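Local coordinates for protein shikimate dehydrogenase (Thermotoga maritima, PDB 3U62) that probably catalyses the reversible NADPH-linked reduction of 3-dehydroshikimate to shikimate, a step in the biosynthesis of chorismate and the aromatic amino acids, at residues S15-N20 and S31-E35; G177-L183 and I200-L206; Q77-A81 and R121-Y125; F42-R47 and R65-Y69. One frame throughout, in Å; residues are numbered along the deposited sequence.

Contact 1. Residues S15-N20 and S31-E35. With SO4 (sulfate ion), chain B.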
loop_
_atom_site.group_PDB
_atom_site.type_symbol
_atom_site.label_atom_id
_atom_site.label_comp_id
_atom_site.label_asym_id
_atom_site.label_seq_id
_atom_site.Cartn_x
_atom_site.Cartn_y
_atom_site.Cartn_z
ATOM N N SER A 15 10.840 1.595 7.228
ATOM C CA SER A 15 10.066 1.661 8.469
ATOM C C SER A 15 10.893 1.643 9.766
ATOM O O SER A 15 10.677 2.502 10.622
ATOM C CB SER A 15 8.973 0.585 8.500
ATOM O OG SER A 15 7.911 0.910 7.621
ATOM N N PRO A 16 11.838 0.684 9.922
ATOM C CA PRO A 16 12.556 0.649 11.203
ATOM C C PRO A 16 13.212 1.976 11.604
ATOM O O PRO A 16 13.035 2.410 12.743
ATOM C CB PRO A 16 13.611 -0.438 10.983
ATOM C CG PRO A 16 12.993 -1.343 9.988
ATOM C CD PRO A 16 12.238 -0.441 9.053
ATOM N N ARG A 17 13.942 2.611 10.689
ATOM C CA ARG A 17 14.622 3.876 10.995
ATOM C C ARG A 17 13.638 4.967 11.422
ATOM O O ARG A 17 13.913 5.722 12.358
ATOM C CB ARG A 17 15.474 4.357 9.810
ATOM C CG ARG A 17 14.659 4.731 8.582
ATOM C CD ARG A 17 15.426 5.543 7.564
ATOM N NE ARG A 17 14.549 5.898 6.443
ATOM C CZ ARG A 17 14.961 6.205 5.216
ATOM N NH1 ARG A 17 16.255 6.208 4.920
ATOM N NH2 ARG A 17 14.073 6.506 4.277
ATOM N N LEU A 18 12.494 5.035 10.741
ATOM C CA LEU A 18 11.495 6.069 11.001
ATOM C C LEU A 18 10.751 5.869 12.318
ATOM O O LEU A 18 10.638 6.809 13.106
ATOM C CB LEU A 18 10.516 6.196 9.830
ATOM C CG LEU A 18 11.035 6.993 8.628
ATOM C CD1 LEU A 18 10.267 6.611 7.375
ATOM C CD2 LEU A 18 10.954 8.503 8.881
ATOM N N TYR A 19 10.249 4.659 12.557
ATOM C CA TYR A 19 9.554 4.371 13.811
ATOM C C TYR A 19 10.490 4.493 15.015
ATOM O O TYR A 19 10.094 5.029 16.051
ATOM C CB TYR A 19 8.898 2.991 13.785
ATOM C CG TYR A 19 7.657 2.884 12.921
ATOM C CD1 TYR A 19 7.752 2.532 11.575
ATOM C CD2 TYR A 19 6.386 3.106 13.455
ATOM C CE1 TYR A 19 6.617 2.418 10.776
ATOM C CE2 TYR A 19 5.242 2.994 12.662
ATOM C CZ TYR A 19 5.368 2.649 11.326
ATOM O OH TYR A 19 4.247 2.535 10.535
ATOM N N ASN A 20 11.724 4.007 14.877
ATOM C CA ASN A 20 12.711 4.108 15.955
ATOM C C ASN A 20 13.115 5.544 16.277
ATOM O O ASN A 20 13.298 5.886 17.450
ATOM C CB ASN A 20 13.946 3.256 15.660
ATOM C CG ASN A 20 13.689 1.773 15.846
ATOM O OD1 ASN A 20 13.056 1.355 16.817
ATOM N ND2 ASN A 20 14.187 0.966 14.917
ATOM N N SER A 31 10.303 -0.247 20.344
ATOM C CA SER A 31 11.290 -0.584 19.324
ATOM C C SER A 31 10.606 -1.130 18.073
ATOM O O SER A 31 9.510 -1.692 18.149
ATOM C CB SER A 31 12.285 -1.608 19.870
ATOM O OG SER A 31 11.626 -2.791 20.296
ATOM N N TYR A 32 11.262 -0.961 16.929
ATOM C CA TYR A 32 10.744 -1.440 15.651
ATOM C C TYR A 32 11.848 -2.164 14.885
ATOM O O TYR A 32 12.896 -1.582 14.590
ATOM C CB TYR A 32 10.194 -0.269 14.832
ATOM C CG TYR A 32 9.284 -0.647 13.677
ATOM C CD1 TYR A 32 7.907 -0.430 13.750
ATOM C CD2 TYR A 32 9.801 -1.202 12.507
ATOM C CE1 TYR A 32 7.068 -0.763 12.686
ATOM C CE2 TYR A 32 8.974 -1.541 11.443
ATOM C CZ TYR A 32 7.609 -1.317 11.537
ATOM O OH TYR A 32 6.793 -1.652 10.483
ATOM N N GLY A 33 11.603 -3.433 14.567
ATOM C CA GLY A 33 12.579 -4.262 13.867
ATOM C C GLY A 33 12.136 -4.713 12.489
ATOM O O GLY A 33 11.307 -4.063 11.846
ATOM N N MET A 34 12.702 -5.829 12.040
ATOM C CA MET A 34 12.412 -6.384 10.718
ATOM C C MET A 34 12.626 -7.892 10.701
ATOM O O MET A 34 13.577 -8.403 11.297
ATOM C CB MET A 34 13.276 -5.717 9.639
ATOM C CG MET A 34 14.784 -5.791 9.882
ATOM S SD MET A 34 15.767 -5.399 8.425
ATOM C CE MET A 34 15.257 -3.708 8.109
ATOM N N GLU A 35 11.729 -8.596 10.018
ATOM C CA GLU A 35 11.804 -10.046 9.904
ATOM C C GLU A 35 11.529 -10.445 8.457
ATOM O O GLU A 35 10.373 -10.456 8.013
ATOM C CB GLU A 35 10.796 -10.718 10.851
ATOM C CG GLU A 35 10.925 -10.322 12.330
ATOM C CD GLU A 35 11.936 -11.159 13.110
ATOM O OE1 GLU A 35 12.646 -11.988 12.501
ATOM O OE2 GLU A 35 12.017 -10.989 14.347
HETATM S S SO4 B . 8.704 -0.280 3.775
HETATM O O1 SO4 B . 9.838 0.356 3.107
HETATM O O2 SO4 B . 8.878 -1.729 3.766
HETATM O O3 SO4 B . 7.474 0.066 3.073
HETATM O O4 SO4 B . 8.620 0.200 5.157
#

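Contact 2. Residues G177-L183 and I200-L206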
loop_
_atom_site.group_PDB
_atom_site.type_symbol
_atom_site.label_atom_id
_atom_site.label_comp_id
_atom_site.label_asym_id
_atom_site.label_seq_id
_atom_site.Cartn_x
_atom_site.Cartn_y
_atom_site.Cartn_z
ATOM N N GLY A 177 8.482 -1.260 -11.172
ATOM C CA GLY A 177 9.001 0.098 -11.020
ATOM C C GLY A 177 10.021 0.215 -9.903
ATOM O O GLY A 177 10.826 1.151 -9.889
ATOM N N MET A 178 9.988 -0.734 -8.967
ATOM C CA MET A 178 10.911 -0.745 -7.830
ATOM C C MET A 178 12.365 -0.911 -8.266
ATOM O O MET A 178 13.269 -0.327 -7.667
ATOM C CB MET A 178 10.535 -1.840 -6.829
ATOM C CG MET A 178 9.259 -1.555 -6.053
ATOM S SD MET A 178 9.124 -2.507 -4.528
ATOM C CE MET A 178 10.326 -1.671 -3.493
ATOM N N LYS A 179 12.576 -1.708 -9.311
ATOM C CA LYS A 179 13.912 -1.930 -9.860
ATOM C C LYS A 179 14.080 -1.222 -11.209
ATOM O O LYS A 179 14.931 -1.594 -12.022
ATOM C CB LYS A 179 14.202 -3.432 -9.972
ATOM C CG LYS A 179 14.225 -4.154 -8.626
ATOM C CD LYS A 179 14.422 -5.650 -8.784
ATOM C CE LYS A 179 14.462 -6.341 -7.429
ATOM N NZ LYS A 179 14.641 -7.814 -7.559
ATOM N N GLY A 180 13.258 -0.197 -11.433
ATOM C CA GLY A 180 13.329 0.622 -12.642
ATOM C C GLY A 180 12.583 0.076 -13.848
ATOM O O GLY A 180 12.815 0.525 -14.974
ATOM N N GLU A 181 11.689 -0.886 -13.620
ATOM C CA GLU A 181 10.909 -1.492 -14.705
ATOM C C GLU A 181 9.796 -0.565 -15.184
ATOM O O GLU A 181 9.291 0.266 -14.423
ATOM C CB GLU A 181 10.305 -2.844 -14.287
ATOM C CG GLU A 181 11.278 -3.830 -13.644
ATOM C CD GLU A 181 11.231 -3.790 -12.124
ATOM O OE1 GLU A 181 11.029 -2.700 -11.550
ATOM O OE2 GLU A 181 11.406 -4.860 -11.501
ATOM N N GLU A 182 9.421 -0.723 -16.451
ATOM C CA GLU A 182 8.352 0.063 -17.060
ATOM C C GLU A 182 7.099 -0.778 -17.270
ATOM O O GLU A 182 7.186 -1.971 -17.570
ATOM C CB GLU A 182 8.801 0.625 -18.410
ATOM C CG GLU A 182 9.938 1.627 -18.336
ATOM C CD GLU A 182 10.352 2.142 -19.701
ATOM O OE1 GLU A 182 9.465 2.497 -20.509
ATOM O OE2 GLU A 182 11.571 2.200 -19.966
ATOM N N LEU A 183 5.940 -0.147 -17.109
ATOM C CA LEU A 183 4.665 -0.777 -17.438
ATOM C C LEU A 183 4.366 -0.594 -18.927
ATOM O O LEU A 183 4.752 0.422 -19.514
ATOM C CB LEU A 183 3.535 -0.186 -16.586
ATOM C CG LEU A 183 3.463 -0.614 -15.114
ATOM C CD1 LEU A 183 2.605 0.358 -14.317
ATOM C CD2 LEU A 183 2.934 -2.041 -14.971
ATOM N N ILE A 200 4.526 2.787 -4.969
ATOM C CA ILE A 200 5.965 2.735 -4.737
ATOM C C ILE A 200 6.448 4.080 -4.201
ATOM O O ILE A 200 6.110 5.144 -4.729
ATOM C CB ILE A 200 6.751 2.294 -5.996
ATOM C CG1 ILE A 200 6.309 0.887 -6.415
ATOM C CG2 ILE A 200 8.261 2.316 -5.735
ATOM C CD1 ILE A 200 6.672 0.503 -7.838
ATOM N N TYR A 201 7.233 3.993 -3.133
ATOM C CA TYR A 201 7.639 5.126 -2.320
ATOM C C TYR A 201 8.489 6.161 -3.071
ATOM O O TYR A 201 8.362 7.365 -2.838
ATOM C CB TYR A 201 8.376 4.591 -1.084
ATOM C CG TYR A 201 8.941 5.654 -0.185
ATOM C CD1 TYR A 201 10.254 6.098 -0.346
ATOM C CD2 TYR A 201 8.167 6.225 0.824
ATOM C CE1 TYR A 201 10.783 7.084 0.470
ATOM C CE2 TYR A 201 8.688 7.218 1.649
ATOM C CZ TYR A 201 9.999 7.637 1.465
ATOM O OH TYR A 201 10.537 8.613 2.271
ATOM N N PHE A 202 9.344 5.679 -3.971
ATOM C CA PHE A 202 10.311 6.518 -4.687
ATOM C C PHE A 202 9.945 6.668 -6.167
ATOM O O PHE A 202 9.042 5.986 -6.658
ATOM C CB PHE A 202 11.729 5.942 -4.536
ATOM C CG PHE A 202 11.814 4.446 -4.736
ATOM C CD1 PHE A 202 11.934 3.904 -6.014
ATOM C CD2 PHE A 202 11.789 3.579 -3.644
ATOM C CE1 PHE A 202 12.016 2.524 -6.204
ATOM C CE2 PHE A 202 11.870 2.197 -3.823
ATOM C CZ PHE A 202 11.985 1.670 -5.105
ATOM N N ASP A 203 10.648 7.566 -6.862
ATOM C CA ASP A 203 10.425 7.803 -8.290
ATOM C C ASP A 203 10.536 6.521 -9.103
ATOM O O ASP A 203 11.519 5.780 -8.998
ATOM C CB ASP A 203 11.413 8.839 -8.839
ATOM C CG ASP A 203 11.011 10.271 -8.527
ATOM O OD1 ASP A 203 9.965 10.498 -7.881
ATOM O OD2 ASP A 203 11.758 11.186 -8.936
ATOM N N THR A 204 9.503 6.265 -9.897
ATOM C CA THR A 204 9.481 5.147 -10.827
ATOM C C THR A 204 9.435 5.709 -12.242
ATOM O O THR A 204 9.105 6.884 -12.424
ATOM C CB THR A 204 8.241 4.259 -10.603
ATOM O OG1 THR A 204 7.051 5.050 -10.730
ATOM C CG2 THR A 204 8.273 3.624 -9.222
ATOM N N PRO A 205 9.771 4.881 -13.253
ATOM C CA PRO A 205 9.612 5.325 -14.637
ATOM C C PRO A 205 8.211 5.871 -14.941
ATOM O O PRO A 205 8.088 6.844 -15.688
ATOM C CB PRO A 205 9.885 4.052 -15.438
ATOM C CG PRO A 205 10.857 3.304 -14.601
ATOM C CD PRO A 205 10.429 3.562 -13.177
ATOM N N LEU A 206 7.178 5.255 -14.363
ATOM C CA LEU A 206 5.797 5.718 -14.530
ATOM C C LEU A 206 5.605 7.153 -14.032
ATOM O O LEU A 206 5.025 7.986 -14.734
ATOM C CB LEU A 206 4.815 4.773 -13.822
ATOM C CG LEU A 206 3.327 5.155 -13.796
ATOM C CD1 LEU A 206 2.710 5.133 -15.193
ATOM C CD2 LEU A 206 2.557 4.241 -12.858
HETATM O O HOH W 1 7.283 2.293 -13.751
#

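Contact 3. Residues Q77-A81 and R121-Y125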
loop_
_atom_site.group_PDB
_atom_site.type_symbol
_atom_site.label_atom_id
_atom_site.label_comp_id
_atom_site.label_asym_id
_atom_site.label_seq_id
_atom_site.Cartn_x
_atom_site.Cartn_y
_atom_site.Cartn_z
ATOM N N GLN A 77 -11.110 -7.972 6.353
ATOM C CA GLN A 77 -11.785 -9.125 5.759
ATOM C C GLN A 77 -12.255 -8.834 4.337
ATOM O O GLN A 77 -12.065 -9.653 3.438
ATOM C CB GLN A 77 -12.970 -9.565 6.621
ATOM C CG GLN A 77 -12.592 -10.274 7.915
ATOM C CD GLN A 77 -13.773 -10.462 8.855
ATOM O OE1 GLN A 77 -14.622 -9.581 9.000
ATOM N NE2 GLN A 77 -13.825 -11.617 9.511
ATOM N N ARG A 78 -12.867 -7.667 4.140
ATOM C CA ARG A 78 -13.337 -7.253 2.816
ATOM C C ARG A 78 -12.183 -7.090 1.832
ATOM O O ARG A 78 -12.310 -7.421 0.652
ATOM C CB ARG A 78 -14.145 -5.952 2.904
ATOM C CG ARG A 78 -15.494 -6.087 3.606
ATOM C CD ARG A 78 -16.412 -7.054 2.871
ATOM N NE ARG A 78 -17.703 -7.208 3.536
ATOM C CZ ARG A 78 -18.683 -7.997 3.106
ATOM N NH1 ARG A 78 -18.534 -8.719 2.001
ATOM N NH2 ARG A 78 -19.823 -8.064 3.783
ATOM N N ILE A 79 -11.061 -6.587 2.335
ATOM C CA ILE A 79 -9.877 -6.353 1.520
ATOM C C ILE A 79 -9.075 -7.641 1.321
ATOM O O ILE A 79 -8.304 -7.750 0.365
ATOM C CB ILE A 79 -8.997 -5.230 2.133
ATOM C CG1 ILE A 79 -9.760 -3.902 2.099
ATOM C CG2 ILE A 79 -7.670 -5.081 1.384
ATOM C CD1 ILE A 79 -9.194 -2.833 3.000
ATOM N N LYS A 80 -9.273 -8.614 2.211
ATOM C CA LYS A 80 -8.483 -9.854 2.227
ATOM C C LYS A 80 -6.988 -9.561 2.391
ATOM O O LYS A 80 -6.146 -10.192 1.745
ATOM C CB LYS A 80 -8.731 -10.709 0.974
ATOM C CG LYS A 80 -10.182 -11.084 0.724
ATOM C CD LYS A 80 -10.299 -11.966 -0.507
ATOM C CE LYS A 80 -11.750 -12.196 -0.884
ATOM N NZ LYS A 80 -11.882 -13.172 -2.001
ATOM N N ALA A 81 -6.671 -8.603 3.258
ATOM C CA ALA A 81 -5.286 -8.235 3.543
ATOM C C ALA A 81 -5.167 -7.554 4.897
ATOM O O ALA A 81 -5.966 -6.678 5.238
ATOM C CB ALA A 81 -4.730 -7.333 2.443
ATOM N N ARG A 121 -6.236 -4.407 -3.636
ATOM C CA ARG A 121 -7.516 -4.569 -2.952
ATOM C C ARG A 121 -7.762 -3.455 -1.931
ATOM O O ARG A 121 -8.910 -3.045 -1.722
ATOM C CB ARG A 121 -7.632 -5.963 -2.323
ATOM C CG ARG A 121 -7.598 -7.100 -3.350
ATOM C CD ARG A 121 -8.000 -8.447 -2.764
ATOM N NE ARG A 121 -7.062 -8.928 -1.748
ATOM C CZ ARG A 121 -5.999 -9.692 -1.993
ATOM N NH1 ARG A 121 -5.712 -10.077 -3.232
ATOM N NH2 ARG A 121 -5.217 -10.070 -0.991
ATOM N N ALA A 122 -6.688 -2.965 -1.310
ATOM C CA ALA A 122 -6.768 -1.803 -0.422
ATOM C C ALA A 122 -7.120 -0.535 -1.201
ATOM O O ALA A 122 -7.950 0.261 -0.755
ATOM C CB ALA A 122 -5.465 -1.624 0.338
ATOM N N VAL A 123 -6.488 -0.359 -2.359
ATOM C CA VAL A 123 -6.759 0.785 -3.232
ATOM C C VAL A 123 -8.208 0.760 -3.730
ATOM O O VAL A 123 -8.895 1.783 -3.679
ATOM C CB VAL A 123 -5.752 0.854 -4.416
ATOM C CG1 VAL A 123 -6.231 1.811 -5.502
ATOM C CG2 VAL A 123 -4.376 1.268 -3.915
ATOM N N ILE A 124 -8.667 -0.406 -4.185
ATOM C CA ILE A 124 -10.047 -0.568 -4.653
ATOM C C ILE A 124 -11.048 -0.236 -3.542
ATOM O O ILE A 124 -12.012 0.499 -3.774
ATOM C CB ILE A 124 -10.312 -1.988 -5.222
ATOM C CG1 ILE A 124 -9.432 -2.247 -6.450
ATOM C CG2 ILE A 124 -11.790 -2.158 -5.592
ATOM C CD1 ILE A 124 -9.191 -3.724 -6.739
ATOM N N TYR A 125 -10.806 -0.767 -2.344
ATOM C CA TYR A 125 -11.648 -0.481 -1.182
ATOM C C TYR A 125 -11.705 1.021 -0.910
ATOM O O TYR A 125 -12.784 1.572 -0.684
ATOM C CB TYR A 125 -11.141 -1.229 0.055
ATOM C CG TYR A 125 -12.041 -1.112 1.269
ATOM C CD1 TYR A 125 -13.070 -2.027 1.490
ATOM C CD2 TYR A 125 -11.857 -0.090 2.203
ATOM C CE1 TYR A 125 -13.897 -1.925 2.606
ATOM C CE2 TYR A 125 -12.677 0.022 3.319
ATOM C CZ TYR A 125 -13.694 -0.897 3.515
ATOM O OH TYR A 125 -14.507 -0.790 4.619
#

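Contact 4. Residues F42-R47 and R65-Y69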
loop_
_atom_site.group_PDB
_atom_site.type_symbol
_atom_site.label_atom_id
_atom_site.label_comp_id
_atom_site.label_asym_id
_atom_site.label_seq_id
_atom_site.Cartn_x
_atom_site.Cartn_y
_atom_site.Cartn_z
ATOM N N PHE A 42 6.923 -19.363 6.442
ATOM C CA PHE A 42 5.962 -18.506 7.143
ATOM C C PHE A 42 5.177 -19.194 8.261
ATOM O O PHE A 42 5.124 -18.675 9.375
ATOM C CB PHE A 42 4.997 -17.836 6.159
ATOM C CG PHE A 42 4.135 -16.775 6.786
ATOM C CD1 PHE A 42 4.569 -15.454 6.847
ATOM C CD2 PHE A 42 2.886 -17.093 7.319
ATOM C CE1 PHE A 42 3.775 -14.466 7.427
ATOM C CE2 PHE A 42 2.086 -16.113 7.900
ATOM C CZ PHE A 42 2.530 -14.797 7.953
ATOM N N ASP A 43 4.577 -20.347 7.964
ATOM C CA ASP A 43 3.690 -21.024 8.916
ATOM C C ASP A 43 4.372 -21.328 10.254
ATOM O O ASP A 43 3.745 -21.243 11.314
ATOM C CB ASP A 43 3.108 -22.304 8.303
ATOM C CG ASP A 43 2.295 -23.114 9.303
ATOM O OD1 ASP A 43 2.648 -24.289 9.530
ATOM O OD2 ASP A 43 1.315 -22.577 9.865
ATOM N N THR A 44 5.654 -21.669 10.192
ATOM C CA THR A 44 6.433 -21.941 11.389
ATOM C C THR A 44 6.936 -20.645 12.042
ATOM O O THR A 44 6.836 -20.483 13.261
ATOM C CB THR A 44 7.609 -22.898 11.084
ATOM O OG1 THR A 44 7.101 -24.105 10.495
ATOM C CG2 THR A 44 8.360 -23.252 12.351
ATOM N N GLU A 45 7.453 -19.728 11.225
ATOM C CA GLU A 45 8.102 -18.512 11.733
ATOM C C GLU A 45 7.151 -17.421 12.234
ATOM O O GLU A 45 7.555 -16.580 13.040
ATOM C CB GLU A 45 9.095 -17.941 10.708
ATOM C CG GLU A 45 10.255 -18.881 10.336
ATOM C CD GLU A 45 11.091 -19.330 11.532
ATOM O OE1 GLU A 45 11.432 -18.481 12.391
ATOM O OE2 GLU A 45 11.417 -20.535 11.611
ATOM N N ILE A 46 5.899 -17.435 11.771
ATOM C CA ILE A 46 4.899 -16.455 12.229
ATOM C C ILE A 46 4.492 -16.676 13.690
ATOM O O ILE A 46 4.128 -15.724 14.384
ATOM C CB ILE A 46 3.639 -16.385 11.297
ATOM C CG1 ILE A 46 2.768 -15.159 11.617
ATOM C CG2 ILE A 46 2.807 -17.665 11.379
ATOM C CD1 ILE A 46 3.420 -13.814 11.312
ATOM N N ARG A 47 4.568 -17.922 14.152
ATOM C CA ARG A 47 4.223 -18.255 15.535
ATOM C C ARG A 47 5.205 -17.616 16.520
ATOM O O ARG A 47 4.805 -17.147 17.590
ATOM C CB ARG A 47 4.133 -19.772 15.717
ATOM C CG ARG A 47 3.017 -20.400 14.887
ATOM C CD ARG A 47 3.118 -21.915 14.792
ATOM N NE ARG A 47 2.316 -22.421 13.676
ATOM C CZ ARG A 47 1.038 -22.783 13.759
ATOM N NH1 ARG A 47 0.390 -22.713 14.918
ATOM N NH2 ARG A 47 0.405 -23.224 12.680
ATOM N N ARG A 65 -1.703 -13.700 3.756
ATOM C CA ARG A 65 -1.237 -14.899 4.453
ATOM C C ARG A 65 -1.400 -14.819 5.974
ATOM O O ARG A 65 -1.763 -15.812 6.614
ATOM C CB ARG A 65 0.231 -15.153 4.106
ATOM C CG ARG A 65 0.654 -16.616 4.136
ATOM C CD ARG A 65 2.158 -16.755 3.923
ATOM N NE ARG A 65 2.625 -16.067 2.720
ATOM C CZ ARG A 65 2.690 -16.618 1.510
ATOM N NH1 ARG A 65 2.316 -17.879 1.319
ATOM N NH2 ARG A 65 3.130 -15.904 0.483
ATOM N N VAL A 66 -1.134 -13.643 6.540
ATOM C CA VAL A 66 -1.141 -13.453 7.996
ATOM C C VAL A 66 -2.552 -13.486 8.612
ATOM O O VAL A 66 -2.702 -13.643 9.827
ATOM C CB VAL A 66 -0.377 -12.153 8.398
ATOM C CG1 VAL A 66 -1.199 -10.902 8.083
ATOM C CG2 VAL A 66 0.033 -12.184 9.870
ATOM N N MET A 67 -3.573 -13.354 7.765
ATOM C CA MET A 67 -4.967 -13.305 8.211
ATOM C C MET A 67 -5.407 -14.541 8.985
ATOM O O MET A 67 -6.210 -14.439 9.916
ATOM C CB MET A 67 -5.904 -13.104 7.023
ATOM C CG MET A 67 -5.716 -11.784 6.309
ATOM S SD MET A 67 -6.985 -11.536 5.065
ATOM C CE MET A 67 -8.399 -11.119 6.111
ATOM N N ARG A 68 -4.880 -15.701 8.597
ATOM C CA ARG A 68 -5.206 -16.967 9.247
ATOM C C ARG A 68 -4.741 -17.008 10.707
ATOM O O ARG A 68 -5.277 -17.770 11.516
ATOM C CB ARG A 68 -4.603 -18.139 8.462
ATOM C CG ARG A 68 -5.127 -19.511 8.877
ATOM C CD ARG A 68 -4.295 -20.656 8.320
ATOM N NE ARG A 68 -5.009 -21.923 8.470
ATOM C CZ ARG A 68 -4.487 -23.132 8.274
ATOM N NH1 ARG A 68 -3.216 -23.275 7.916
ATOM N NH2 ARG A 68 -5.244 -24.210 8.443
ATOM N N TYR A 69 -3.761 -16.172 11.040
ATOM C CA TYR A 69 -3.104 -16.232 12.347
ATOM C C TYR A 69 -3.553 -15.144 13.323
ATOM O O TYR A 69 -3.106 -15.111 14.473
ATOM C CB TYR A 69 -1.583 -16.214 12.169
ATOM C CG TYR A 69 -1.081 -17.338 11.292
ATOM C CD1 TYR A 69 -0.985 -17.179 9.910
ATOM C CD2 TYR A 69 -0.721 -18.571 11.839
ATOM C CE1 TYR A 69 -0.536 -18.210 9.096
ATOM C CE2 TYR A 69 -0.268 -19.611 11.031
ATOM C CZ TYR A 69 -0.178 -19.420 9.659
ATOM O OH TYR A 69 0.269 -20.438 8.849
#

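Contact 1. Residues S15-N20 and S31-E35
Tyr32 lays its ring against the first turn of the helix, and nearly every atom of its side chain meets residues 15-19. CB starts beside Tyr19 CB, 3.7 Å away. With CG anti to the backbone N (chi1 -163°), the ring swings over Tyr19 in an offset stack whose planes are only 9° apart. CD1 comes down 3.4 Å from Tyr19 CG, and CE1 sits above the middle of that ring, nearest Tyr19 CD1. On the other side of the ring CD2 lies 3.6 Å from Pro16 CA, and CE2 at the same distance from Ser15 CB. At the tip, OH leaves the contact to bond Asn57. Tyr19 OH likewise goes elsewhere, to Asn232. Helix 15-26 is here the crossover of a beta-alpha-beta unit between strands 2-7 and 31-36 in the substrate-binding domain. The side-chain amide of Asn20 pairs with the backbone of Tyr32: OD1 accepts from Tyr32 N at 2.9 Å, and ND2 donates to Tyr32 O at 2.9 Å, in the plane of that carbonyl and on a lone pair. Pro16 fills the opposite end of the contact, its CG 3.8 Å from Met34 CE. Ser15, predicted to bind shikimate, hydrogen-bonds a sulfate, probably from the crystallisation liquor, through OG, 2.7 Å from its O4. Ser13 and Ile14, of the same predicted site, also bond that anion.

Contact 2. Residues G177-L183 and I200-L206
Pro205 pushes its ring into the loop of residues 177-183. Its CG lies 3.4 Å from both Gly180 O and Glu181 O, while CB rests 3.8 Å from Glu182 CG. A water bridges the two segments, donating to Glu181 O at 2.9 Å and accepting from Leu206 N. Met178, at the other end, drapes its side chain across two residues: CG meets Ile200 CD1 at 3.8 Å, and the chain bends at chi3 (73°) to bring CE near Phe202 CZ. Its carbonyl O comes to the edge of the Phe202 ring, close to the ring plane and 3.4 Å from CE1. Ile200 CG2 lies over the centre of one face of that ring. Both loops follow neighbouring parallel strands, 169-172 and 195-198, of the Rossmann-type domain, and the second holds Tyr201, predicted to bind shikimate. Gly177 lies between Pro205 and Ile200; a beta carbon there would be tight against Thr204 CG2 and Ile200 CD1, and would also collide with the carbonyl O before it. Glu181 OE1 pins the type I turn Gly177-Gly180, taking the N-H of Gly177 and of Lys179 from opposite faces of its carboxylate. Thr204 is the N-cap of helix 205-213; its OG1 bonds Asp198 and, weakly, Val207 N.

Contact 3. Residues Q77-A81 and R121-Y125
Arg121 reaches across to the end of helix 74-79 and takes hold of two successive carbonyls, those of Ile79 and Lys80. Its chain bends at chi3 (-65°), which turns the guanidinium edge toward them. NE donates to Ile79 O at 2.7 Å, lying in the plane of that carbonyl, and the oxygen lies in the guanidinium plane. NH2 donates to Lys80 O at 2.9 Å, but approaches from above the carbonyl plane, 45° out of it. Lys80 has positive phi and is the C-prime residue of a Schellman motif, so both grips fall where the helix ends. A leucine in place of Arg121 would probably leave these two carbonyls without their donors and free the helix end to shift. Ala122 follows with a lighter touch: its backbone N is 3.6 Å from Ile79 CG2, and its CB lies 4.2 Å from the same methyl. One turn beyond Arg121, Tyr125 presents CB to Ile79 CG1 at 3.6 Å. Ile79 CD1 sits over a face of the Tyr125 ring, a CH-pi contact 4.2 Å from the centroid, and Arg78 CB touches CE1. Lys80 NZ turns to Asp149. Helix 118-129, which carries part of the predicted GxGxxA nucleotide-binding pattern, is thus joined to helix 74-79 of the substrate-binding domain, with Trp95 of helix 94-101 packing against both Ile79 and Tyr125.

Contact 4. Residues F42-R47 and R65-Y69
The Phe42 ring is sandwiched between Arg65 CD, 3.5 Å from Phe42 CG on one face, and Ile46 CB on the other, and its edge is turned toward the face of Tyr69. This offset edge-to-face pair has planes at 64° and brings Phe42 CE2 to 3.6 Å from Tyr69 CE1. Over the centre of the Tyr69 ring sits Ile46 CG2, a CH-pi contact 3.6 Å from the centroid; at its edge, near the plane, lie Asp43 OD2 and Arg47 NH2. Helix 42-52 is the connection between strands 31-36 and 55-58 of the substrate-binding domain's mixed sheet, and residues 65-69 belong to the loop that follows strand 55-58. Tyr69 OH donates to Asp43 OD2 at 2.6 Å on the anti side of the carboxylate. Arg47 NH2 meets the same oxygen at 3.0 Å on the syn side, in a salt bridge, while its NE bonds Asp43 O. A phenylalanine in place of Tyr69 would probably cost Asp43 OD2 one of its two donors and weaken the tie between loop and helix. Deeper in, Phe42 CZ and Ile46 CD1 both rest on Val66, at 4.0 Å from its CB and CG2 respectively. Arg65 NH2 bonds Pro61 O.

How the contacts relate
From the N terminus, contact 1 closes the loop between residues 15 and 35, within a beta-alpha-beta unit. Contact 4 comes next, closing 42-69 in the same substrate-binding domain; strand 31-36 is followed, after a short loop, by its helix 42-52. Contact 3 then spans the longer stretch from 77 to 125 and links that domain to the nucleotide-binding one. Contact 2, last, closes 177-206 between two loops of the Rossmann-type domain. The four loops run in series, neither nesting nor crossing. Contacts 3 and 4 touch in space, where Met67 SD lies 3.3 Å from Lys80 C. Contacts 1 and 2 do not meet, although their nearest atoms are about 5 Å apart.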